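PDB 6PV5: putative O-GlcNAcase nagJ from Clostridium perfringens, which belongs to glycoside hydrolase family 84 and probably has hexosaminidase activity, represented here by its catalytic barrel with flanking N-terminal and helical parts. Local coordinates for residues T72-L77 against Y157-L162; K187-V192 against Y455-V460; A444-T449 against E473-E478. All coordinates share one frame; numbering follows the deposited sequence.

Contact 1: T72-L77 against Y157-L162; sequences TYAFEL and YGVKSL
Ala74 and Val159 mark the place where two helices run closest, with CA atoms 6.4 Å apart. The axes of helical segments 72-77 and 157-162 approach to 9.2 Å. They point the same way, and their directions differ by only 18°. This near-parallel packing is almost wholly apolar.

Val159 points at the other helix and meets two of its residues with separate methyls. CG1 lies alongside Leu77, 3.6 Å from Leu77 CB. CG2 faces the backbone instead, with Val159 CG2 3.4 Å from Ala74 O. Its chi1 of 178° sets CG1 opposite the backbone N and leaves CG2 beside that N, which gives each methyl its own partner.

Leu77 also reaches past Val159. Its CD1 touches the aliphatic part of Lys160, and Leu77 CD1 to Lys160 CE is 3.5 Å. The two side chains cross at about a right angle. The bend of Lys160 at chi2 (-62°) carries CD and CE across the end of Leu77, while NZ goes on to a salt bridge with Glu214 of helix 202-214.

Both helices belong to the N-terminal mixed alpha/beta domain, within the range matched to glycosyl hydrolase family 20 domain 2. Val159 packs on Met81 further along helix 72-82. Val159 and Leu162 both rest on Ile147 of strand 144-149, which ties helix 152-163 to the domain's sheet.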
# COMPACT_ATOMS: atom_id res chain seq x y z
N THR A 72 -4.78 19.32 17.59
CA THR A 72 -6.10 19.65 17.07
C THR A 72 -6.78 18.39 16.56
O THR A 72 -7.88 18.05 16.99
CB THR A 72 -6.02 20.73 15.99
N TYR A 73 -6.09 17.67 15.67
CA TYR A 73 -6.70 16.58 14.92
C TYR A 73 -6.88 15.35 15.82
O TYR A 73 -7.98 14.82 15.91
CB TYR A 73 -5.92 16.32 13.64
CG TYR A 73 -5.77 17.51 12.74
CD1 TYR A 73 -4.51 17.97 12.37
CD2 TYR A 73 -6.87 18.18 12.24
CE1 TYR A 73 -4.35 19.06 11.53
CE2 TYR A 73 -6.73 19.28 11.40
CZ TYR A 73 -5.46 19.72 11.05
OH TYR A 73 -5.30 20.79 10.22
N ALA A 74 -5.81 14.93 16.50
CA ALA A 74 -5.91 13.82 17.43
C ALA A 74 -7.12 14.02 18.34
O ALA A 74 -7.85 13.07 18.61
CB ALA A 74 -4.64 13.68 18.22
N PHE A 75 -7.33 15.28 18.76
CA PHE A 75 -8.37 15.67 19.70
C PHE A 75 -9.75 15.66 19.04
O PHE A 75 -10.69 15.07 19.58
CB PHE A 75 -8.06 17.03 20.33
CG PHE A 75 -8.81 17.31 21.61
CD1 PHE A 75 -8.28 16.93 22.84
CD2 PHE A 75 -10.05 17.93 21.59
CE1 PHE A 75 -8.97 17.18 24.02
CE2 PHE A 75 -10.74 18.17 22.77
CZ PHE A 75 -10.20 17.80 23.98
N GLU A 76 -9.87 16.32 17.88
CA GLU A 76 -11.10 16.34 17.11
C GLU A 76 -11.53 14.92 16.74
O GLU A 76 -12.72 14.64 16.64
CB GLU A 76 -10.95 17.24 15.88
N LEU A 77 -10.54 14.03 16.54
CA LEU A 77 -10.80 12.61 16.30
C LEU A 77 -11.46 12.00 17.53
O LEU A 77 -12.50 11.36 17.43
CB LEU A 77 -9.48 11.88 16.02
CG LEU A 77 -9.22 11.41 14.59
CD1 LEU A 77 -8.05 10.42 14.59
CD2 LEU A 77 -10.45 10.75 13.96
N TYR A 157 -2.31 8.75 15.76
CA TYR A 157 -2.28 7.31 15.53
C TYR A 157 -2.76 6.55 16.76
O TYR A 157 -3.30 5.45 16.63
CB TYR A 157 -0.88 6.81 15.15
CG TYR A 157 -0.38 7.27 13.80
CD1 TYR A 157 -1.27 7.68 12.81
CD2 TYR A 157 0.97 7.31 13.52
CE1 TYR A 157 -0.82 8.14 11.58
CE2 TYR A 157 1.43 7.73 12.28
CZ TYR A 157 0.54 8.14 11.31
OH TYR A 157 0.99 8.59 10.11
N GLY A 158 -2.53 7.12 17.94
CA GLY A 158 -3.03 6.52 19.18
C GLY A 158 -4.55 6.44 19.15
O GLY A 158 -5.12 5.42 19.55
N VAL A 159 -5.19 7.50 18.64
CA VAL A 159 -6.64 7.58 18.56
C VAL A 159 -7.16 6.65 17.46
O VAL A 159 -8.22 6.04 17.62
CB VAL A 159 -7.11 9.03 18.34
CG1 VAL A 159 -8.62 9.10 18.19
CG2 VAL A 159 -6.63 9.97 19.44
N LYS A 160 -6.43 6.57 16.34
CA LYS A 160 -6.78 5.66 15.26
C LYS A 160 -6.79 4.23 15.79
O LYS A 160 -7.65 3.44 15.42
CB LYS A 160 -5.82 5.80 14.07
CG LYS A 160 -5.95 7.08 13.27
CD LYS A 160 -7.31 7.20 12.62
CE LYS A 160 -7.44 8.42 11.74
NZ LYS A 160 -8.68 8.36 10.94
N SER A 161 -5.83 3.91 16.66
CA SER A 161 -5.80 2.58 17.26
C SER A 161 -6.94 2.43 18.26
O SER A 161 -7.49 1.34 18.39
CB SER A 161 -4.47 2.27 17.89
OG SER A 161 -3.47 2.10 16.90
N LEU A 162 -7.27 3.52 18.97
CA LEU A 162 -8.38 3.47 19.91
C LEU A 162 -9.68 3.19 19.15
O LEU A 162 -10.44 2.32 19.57
CB LEU A 162 -8.49 4.76 20.74
CG LEU A 162 -9.62 4.75 21.78
CD1 LEU A 162 -9.35 3.74 22.91
CD2 LEU A 162 -9.91 6.14 22.34

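Contact 2: K187-V192 against Y455-V460; sequences KMRAVV and YGWNSV
Arg189 and Trp457 meet flat group to flat group, face against edge. The six-membered part of the indole turns its rim to one face of the guanidinium. The two planes stand 89° apart. Trp457 CE3 is nearest, 3.5 Å from Arg189 NE, and Trp457 CZ3 is 3.7 Å from Arg189 NH2. The ring offers its edge to the charge, so this is not a stacked cation-pi pair. Lower on the side chain, Arg189 CD packs 3.5 Å from Gly456 O. The methylenes pass close over the glycine, where no side chain stands in their way.

The Arg189 chain bends at chi3 (-47°), which brings the guanidinium round to the indole. Trp457 has CG opposite its backbone N (chi1 -176°), which swings the ring back toward the strand.

Strand 188-192 is the first strand of the (beta/alpha)8 barrel, and helix 446-457 follows the eighth. The first and last strands are neighbours: Met188 bonds through its backbone to Ser432 and Phe434 of strand 431-436.

Around this pair, several groups fix the arginine. NE donates to Lys216 O. NH1 bonds to Phe186 O and forms a salt bridge with Glu130. Pro184 touches both Arg189 and Trp457, and the indole NE1 bonds to Asp182 OD1.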
# COMPACT_ATOMS: atom_id res chain seq x y z
N LYS A 187 10.08 5.19 8.39
CA LYS A 187 9.74 6.54 8.81
C LYS A 187 8.87 7.19 7.74
O LYS A 187 8.18 8.17 8.02
CB LYS A 187 10.99 7.40 9.04
CG LYS A 187 11.78 7.72 7.78
CD LYS A 187 12.99 8.62 8.00
CE LYS A 187 13.65 8.97 6.68
NZ LYS A 187 14.65 10.06 6.82
N MET A 188 9.00 6.69 6.51
CA MET A 188 8.11 7.11 5.44
C MET A 188 7.39 5.88 4.87
O MET A 188 8.03 4.93 4.42
CB MET A 188 8.83 7.86 4.33
CG MET A 188 7.86 8.68 3.52
SD MET A 188 8.44 9.18 1.90
CE MET A 188 7.37 10.58 1.64
N ARG A 189 6.05 5.94 4.94
CA ARG A 189 5.14 4.90 4.49
C ARG A 189 4.13 5.56 3.55
O ARG A 189 3.22 6.23 4.01
CB ARG A 189 4.43 4.26 5.68
CG ARG A 189 5.38 3.68 6.71
CD ARG A 189 4.76 3.38 8.07
NE ARG A 189 3.94 4.49 8.54
CZ ARG A 189 4.40 5.59 9.14
NH1 ARG A 189 5.71 5.75 9.33
NH2 ARG A 189 3.56 6.53 9.53
N ALA A 190 4.35 5.44 2.23
CA ALA A 190 3.70 6.31 1.27
C ALA A 190 2.98 5.48 0.20
O ALA A 190 3.23 4.29 0.02
CB ALA A 190 4.73 7.18 0.61
N VAL A 191 2.11 6.18 -0.52
CA VAL A 191 1.60 5.72 -1.80
C VAL A 191 1.99 6.79 -2.80
O VAL A 191 1.86 7.97 -2.49
CB VAL A 191 0.07 5.51 -1.72
CG1 VAL A 191 -0.56 5.15 -3.06
CG2 VAL A 191 -0.30 4.49 -0.66
N VAL A 192 2.49 6.38 -3.98
CA VAL A 192 2.76 7.31 -5.07
C VAL A 192 1.71 7.07 -6.14
O VAL A 192 1.44 5.93 -6.50
CB VAL A 192 4.19 7.20 -5.64
CG1 VAL A 192 4.54 5.77 -6.09
CG2 VAL A 192 4.43 8.22 -6.76
N TYR A 455 2.99 -3.72 6.42
CA TYR A 455 4.39 -4.05 6.26
C TYR A 455 5.23 -2.83 6.62
O TYR A 455 6.23 -2.98 7.31
CB TYR A 455 4.71 -4.46 4.82
CG TYR A 455 6.19 -4.59 4.58
CD1 TYR A 455 6.91 -5.69 5.06
CD2 TYR A 455 6.89 -3.60 3.90
CE1 TYR A 455 8.28 -5.81 4.84
CE2 TYR A 455 8.25 -3.72 3.67
CZ TYR A 455 8.95 -4.80 4.17
OH TYR A 455 10.28 -4.90 3.93
N GLY A 456 4.83 -1.65 6.11
CA GLY A 456 5.52 -0.40 6.34
C GLY A 456 5.55 -0.06 7.83
O GLY A 456 6.57 0.43 8.34
N TRP A 457 4.45 -0.36 8.53
CA TRP A 457 4.35 -0.01 9.93
C TRP A 457 5.10 -1.02 10.79
O TRP A 457 5.71 -0.65 11.78
CB TRP A 457 2.88 0.12 10.37
CG TRP A 457 2.77 0.57 11.79
CD1 TRP A 457 2.65 -0.21 12.90
CD2 TRP A 457 2.85 1.93 12.27
NE1 TRP A 457 2.60 0.56 14.03
CE2 TRP A 457 2.74 1.88 13.68
CE3 TRP A 457 3.00 3.17 11.65
CZ2 TRP A 457 2.80 3.03 14.47
CZ3 TRP A 457 3.05 4.31 12.44
CH2 TRP A 457 2.94 4.23 13.82
N ASN A 458 5.03 -2.31 10.43
CA ASN A 458 5.52 -3.37 11.29
C ASN A 458 6.06 -4.48 10.40
O ASN A 458 5.40 -5.52 10.24
CB ASN A 458 4.45 -3.82 12.30
CG ASN A 458 4.93 -4.78 13.38
OD1 ASN A 458 5.99 -5.39 13.29
ND2 ASN A 458 4.11 -4.98 14.41
N SER A 459 7.26 -4.25 9.86
CA SER A 459 7.89 -5.15 8.90
C SER A 459 8.37 -6.42 9.58
O SER A 459 8.34 -7.51 9.01
CB SER A 459 8.99 -4.48 8.13
OG SER A 459 10.02 -4.04 8.99
N VAL A 460 8.78 -6.27 10.84
CA VAL A 460 9.30 -7.39 11.60
C VAL A 460 8.22 -8.46 11.80
O VAL A 460 8.50 -9.64 11.64
CB VAL A 460 9.92 -6.89 12.92
CG1 VAL A 460 9.83 -7.91 14.05
CG2 VAL A 460 11.36 -6.45 12.69

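Contact 3: A444-T449 against E473-E478; sequences ASKIST and EIIAGE
Ile447 and Ile475 meet without any ring, amide or other flat side-chain group between them. Aliphatic branches do all the touching, joined by the methylenes of Lys446. This is helix packing on the outside of the (beta/alpha)8 barrel. Segment 444-449 leads into helix 446-457, which follows the eighth barrel strand, and segment 473-478 holds the end of helix 464-476. The CA atoms of Ile447 and Ile475 lie 6.6 Å apart.

Ile475 points at the partner helix and spreads its branches over two residues. One arm ends in CD1, which sits 3.6 Å from Lys446 CB. The folded chi2 of Ile475 (-61°) turns this methyl toward the lysine. The other branch, CG2, lies against Ile447, with Ile475 CG2 3.9 Å from Ile447 CG1. Ile447 CG1 sits at the fork of these branches, 3.8 Å from Ile475 CB. The isoleucines pass each other at a slant, whereas Lys446 runs at about a right angle to Ile475.

Lys446 thus has two roles. Its base is apolar padding for Ile475. Its chain is extended beyond CG and carries the amine away, to salt bridges with Asp207 of helix 202-214 and with Asp443.

Ile447 also touches Trp468, Ala471 and Ile472 of helix 464-476, and Phe483 of helix 480-487. The second helix stops soon after the contact, where Gly477 leaves helical geometry with a positive phi. Gly477 N still donates to Glu473 O, at 2.9 Å.

At the other helix, Ser445 O is gripped twice by Thr449. The backbone Thr449 N bonds to Ser445 O at 3.1 Å. The hydroxyl Thr449 OG1 donates to Ser445 O at 2.8 Å from above the carbonyl plane, 44° out of it.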
# COMPACT_ATOMS: atom_id res chain seq x y z
N ALA A 444 -9.75 -0.97 -6.34
CA ALA A 444 -9.23 -2.32 -6.52
C ALA A 444 -7.80 -2.42 -5.96
O ALA A 444 -7.33 -3.52 -5.65
CB ALA A 444 -9.31 -2.73 -7.98
N SER A 445 -7.15 -1.25 -5.78
CA SER A 445 -5.79 -1.15 -5.25
C SER A 445 -5.78 -1.27 -3.72
O SER A 445 -4.74 -1.42 -3.11
CB SER A 445 -5.16 0.16 -5.64
OG SER A 445 -4.68 0.11 -6.96
N LYS A 446 -6.94 -1.16 -3.09
CA LYS A 446 -6.90 -0.99 -1.64
C LYS A 446 -6.35 -2.20 -0.89
O LYS A 446 -5.63 -2.02 0.07
CB LYS A 446 -8.24 -0.49 -1.10
CG LYS A 446 -8.54 0.94 -1.52
CD LYS A 446 -9.84 1.46 -0.94
CE LYS A 446 -10.20 2.84 -1.47
NZ LYS A 446 -11.53 3.25 -0.95
N ILE A 447 -6.76 -3.43 -1.25
CA ILE A 447 -6.31 -4.60 -0.53
C ILE A 447 -4.79 -4.66 -0.46
O ILE A 447 -4.24 -4.75 0.65
CB ILE A 447 -6.97 -5.91 -1.02
CG1 ILE A 447 -8.47 -5.93 -0.69
CG2 ILE A 447 -6.29 -7.13 -0.42
CD1 ILE A 447 -9.29 -6.73 -1.67
N SER A 448 -4.11 -4.55 -1.61
CA SER A 448 -2.66 -4.63 -1.62
C SER A 448 -2.06 -3.47 -0.83
O SER A 448 -1.18 -3.69 -0.01
CB SER A 448 -2.12 -4.69 -3.03
OG SER A 448 -2.76 -5.74 -3.75
N THR A 449 -2.55 -2.24 -1.07
CA THR A 449 -2.07 -1.05 -0.40
C THR A 449 -2.14 -1.18 1.13
O THR A 449 -1.23 -0.73 1.83
CB THR A 449 -2.78 0.22 -0.89
OG1 THR A 449 -2.66 0.26 -2.31
CG2 THR A 449 -2.14 1.48 -0.36
N GLU A 473 -10.80 -8.40 4.76
CA GLU A 473 -11.91 -8.19 5.68
C GLU A 473 -12.27 -6.70 5.73
O GLU A 473 -13.45 -6.35 5.76
CB GLU A 473 -11.54 -8.68 7.08
CG GLU A 473 -12.63 -8.48 8.11
CD GLU A 473 -12.40 -9.22 9.42
OE1 GLU A 473 -11.32 -9.01 10.05
OE2 GLU A 473 -13.28 -10.00 9.82
N ILE A 474 -11.25 -5.84 5.77
CA ILE A 474 -11.49 -4.41 5.83
C ILE A 474 -12.24 -3.96 4.58
O ILE A 474 -13.11 -3.11 4.66
CB ILE A 474 -10.15 -3.65 6.00
CG1 ILE A 474 -9.58 -3.82 7.41
CG2 ILE A 474 -10.26 -2.18 5.58
CD1 ILE A 474 -8.12 -3.44 7.54
N ILE A 475 -11.90 -4.52 3.41
CA ILE A 475 -12.37 -4.00 2.14
C ILE A 475 -13.68 -4.68 1.73
O ILE A 475 -14.57 -4.01 1.18
CB ILE A 475 -11.25 -4.08 1.07
CG1 ILE A 475 -10.08 -3.16 1.43
CG2 ILE A 475 -11.76 -3.78 -0.34
CD1 ILE A 475 -10.46 -1.69 1.52
N ALA A 476 -13.84 -5.98 2.05
CA ALA A 476 -14.97 -6.76 1.53
C ALA A 476 -16.02 -7.06 2.60
O ALA A 476 -17.10 -7.57 2.30
CB ALA A 476 -14.46 -8.04 0.90
N GLY A 477 -15.67 -6.83 3.88
CA GLY A 477 -16.63 -6.94 4.97
C GLY A 477 -17.16 -8.37 5.12
O GLY A 477 -16.41 -9.33 5.23
N GLU A 478 -18.50 -8.48 5.11
CA GLU A 478 -19.18 -9.76 5.25
C GLU A 478 -18.87 -10.67 4.06
O GLU A 478 -19.05 -11.88 4.17
CB GLU A 478 -20.68 -9.51 5.41

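Contact 1 closes within the N-terminal domain before contact 2 opens. Contacts 2 and 3 interlock along the chain, since their segments alternate, and both use helix 446-457. Their centres are about 17 Å apart, and they touch where Val191 CG2 meets Thr449 CG2 at 3.5 Å. Contact 1 lies about 19 Å from contact 2, centre to centre, yet also reaches it: the Tyr157 ring meets that of Trp457 at about 90°. Contacts 1 and 3 do not touch, with nearest atoms about 10 Å apart. Contact 2 therefore sits at the junction between the N-terminal domain and the barrel, while contact 3 packs the helix after the eighth strand against helix 464-476, on the outside of the barrel.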